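Local coordinates for protein amidohydrolase (PDB 4DZH) that probably deaminates adenosine-type nucleosides such as 5'-methylthioadenosine, using zinc bound in an amidohydrolase barrel, at residues V435-A438 against R439-R442. Sequence-based numbering, arbitrary orientation.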
loop_
_atom_site.group_PDB
_atom_site.type_symbol
_atom_site.label_atom_id
_atom_site.label_comp_id
_atom_site.label_asym_id
_atom_site.label_seq_id
_atom_site.Cartn_x
_atom_site.Cartn_y
_atom_site.Cartn_z
ATOM N N VAL A 435 3.872 -23.190 1.899
ATOM C CA VAL A 435 2.890 -22.890 2.937
ATOM C C VAL A 435 2.969 -23.911 4.068
ATOM O O VAL A 435 2.999 -23.546 5.260
ATOM C CB VAL A 435 1.451 -22.768 2.376
ATOM C CG1 VAL A 435 0.409 -22.573 3.523
ATOM C CG2 VAL A 435 1.373 -21.642 1.384
ATOM N N ALA A 436 3.075 -25.200 3.726
ATOM C CA ALA A 436 3.179 -26.176 4.808
ATOM C C ALA A 436 4.423 -25.938 5.648
ATOM O O ALA A 436 4.382 -26.055 6.874
ATOM C CB ALA A 436 3.157 -27.629 4.274
ATOM N N ASN A 437 5.559 -25.616 5.004
ATOM C CA ASN A 437 6.766 -25.327 5.748
ATOM C C ASN A 437 6.584 -24.125 6.688
ATOM O O ASN A 437 7.108 -24.113 7.797
ATOM C CB ASN A 437 7.966 -25.113 4.781
ATOM C CG ASN A 437 9.224 -24.666 5.499
ATOM O OD1 ASN A 437 9.477 -23.468 5.622
ATOM N ND2 ASN A 437 10.018 -25.616 5.992
ATOM N N ALA A 438 5.875 -23.101 6.218
ATOM C CA ALA A 438 5.667 -21.868 7.000
ATOM C C ALA A 438 4.827 -22.108 8.290
ATOM O O ALA A 438 5.097 -21.559 9.363
ATOM C CB ALA A 438 5.018 -20.797 6.134
ATOM N N ARG A 439 3.874 -22.999 8.169
ATOM C CA ARG A 439 3.087 -23.428 9.327
ATOM C C ARG A 439 3.902 -24.192 10.381
ATOM O O ARG A 439 3.673 -24.015 11.592
ATOM C CB ARG A 439 1.926 -24.256 8.850
ATOM C CG ARG A 439 1.207 -23.544 7.756
ATOM C CD ARG A 439 -0.069 -24.237 7.359
ATOM N NE ARG A 439 -1.079 -23.260 6.964
ATOM C CZ ARG A 439 -1.962 -23.454 5.985
ATOM N NH1 ARG A 439 -1.946 -24.575 5.282
ATOM N NH2 ARG A 439 -2.869 -22.523 5.702
ATOM N N GLN A 440 4.869 -25.017 9.938
ATOM C CA GLN A 440 5.782 -25.632 10.887
ATOM C C GLN A 440 6.506 -24.600 11.685
ATOM O O GLN A 440 6.568 -24.669 12.913
ATOM C CB GLN A 440 6.852 -26.500 10.184
ATOM C CG GLN A 440 7.930 -26.980 11.214
ATOM C CD GLN A 440 9.149 -27.581 10.572
ATOM O OE1 GLN A 440 10.041 -26.867 10.092
ATOM N NE2 GLN A 440 9.195 -28.901 10.550
ATOM N N TRP A 441 7.103 -23.635 10.981
ATOM C CA TRP A 441 7.859 -22.598 11.658
ATOM C C TRP A 441 6.989 -21.772 12.607
ATOM O O TRP A 441 7.458 -21.317 13.668
ATOM C CB TRP A 441 8.538 -21.708 10.621
ATOM C CG TRP A 441 9.791 -22.361 10.110
ATOM C CD1 TRP A 441 10.018 -22.883 8.862
ATOM C CD2 TRP A 441 10.960 -22.599 10.876
ATOM N NE1 TRP A 441 11.304 -23.412 8.807
ATOM C CE2 TRP A 441 11.896 -23.238 10.032
ATOM C CE3 TRP A 441 11.322 -22.317 12.202
ATOM C CZ2 TRP A 441 13.157 -23.603 10.473
ATOM C CZ3 TRP A 441 12.576 -22.670 12.641
ATOM C CH2 TRP A 441 13.484 -23.312 11.778
ATOM N N ARG A 442 5.737 -21.592 12.217
ATOM C CA ARG A 442 4.771 -20.858 13.036
ATOM C C ARG A 442 4.623 -21.552 14.392
ATOM O O ARG A 442 4.717 -20.921 15.440
ATOM C CB ARG A 442 3.427 -20.801 12.313
ATOM C CG ARG A 442 2.533 -19.643 12.737
ATOM C CD ARG A 442 1.823 -20.010 13.994
ATOM N NE ARG A 442 1.130 -21.274 13.815
ATOM C CZ ARG A 442 -0.066 -21.368 13.243
ATOM N NH1 ARG A 442 -0.665 -22.550 13.119
ATOM N NH2 ARG A 442 -0.679 -20.262 12.815
#
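Val-435 lays its CG1 methyl over one face of the Arg-439 guanidinium, 3.5 Å from CZ and above the middle of the group. The contact follows from CG1 standing anti to the backbone N of Val-435 (chi1 175°), while the arginine chain bends at its third torsion to bring the flat group under the methyl. On another side of the helix, Asn-437 and Trp-441 extend alongside each other. OD1 of Asn-437 lies in the indole plane at its edge, 3.3 Å from CD1 of Trp-441, and the amide is turned 66° from the ring. Both polar groups are held by one acceptor: ND2 of Asn-437 and NE1 of Trp-441 each donate to OD2 of Asp-119, which is consistent with the chosen amide flip and probably restrains the ring as well. Phe-116 meets the indole edge-to-face, and Arg-442 NH2 donates to the carbonyl of Leu-394 of the second subunit. The backbone supplies four successive N-H(i+4) to O=C(i) bonds, from Arg-439 N to Val-435 O at 3.1 Å through to Arg-442 N to Ala-438 O at 2.9 Å. Such spacing is that of a regular alpha-helix, here the C-terminal helix 431-447, packed between helix 114-130 and the partner subunit.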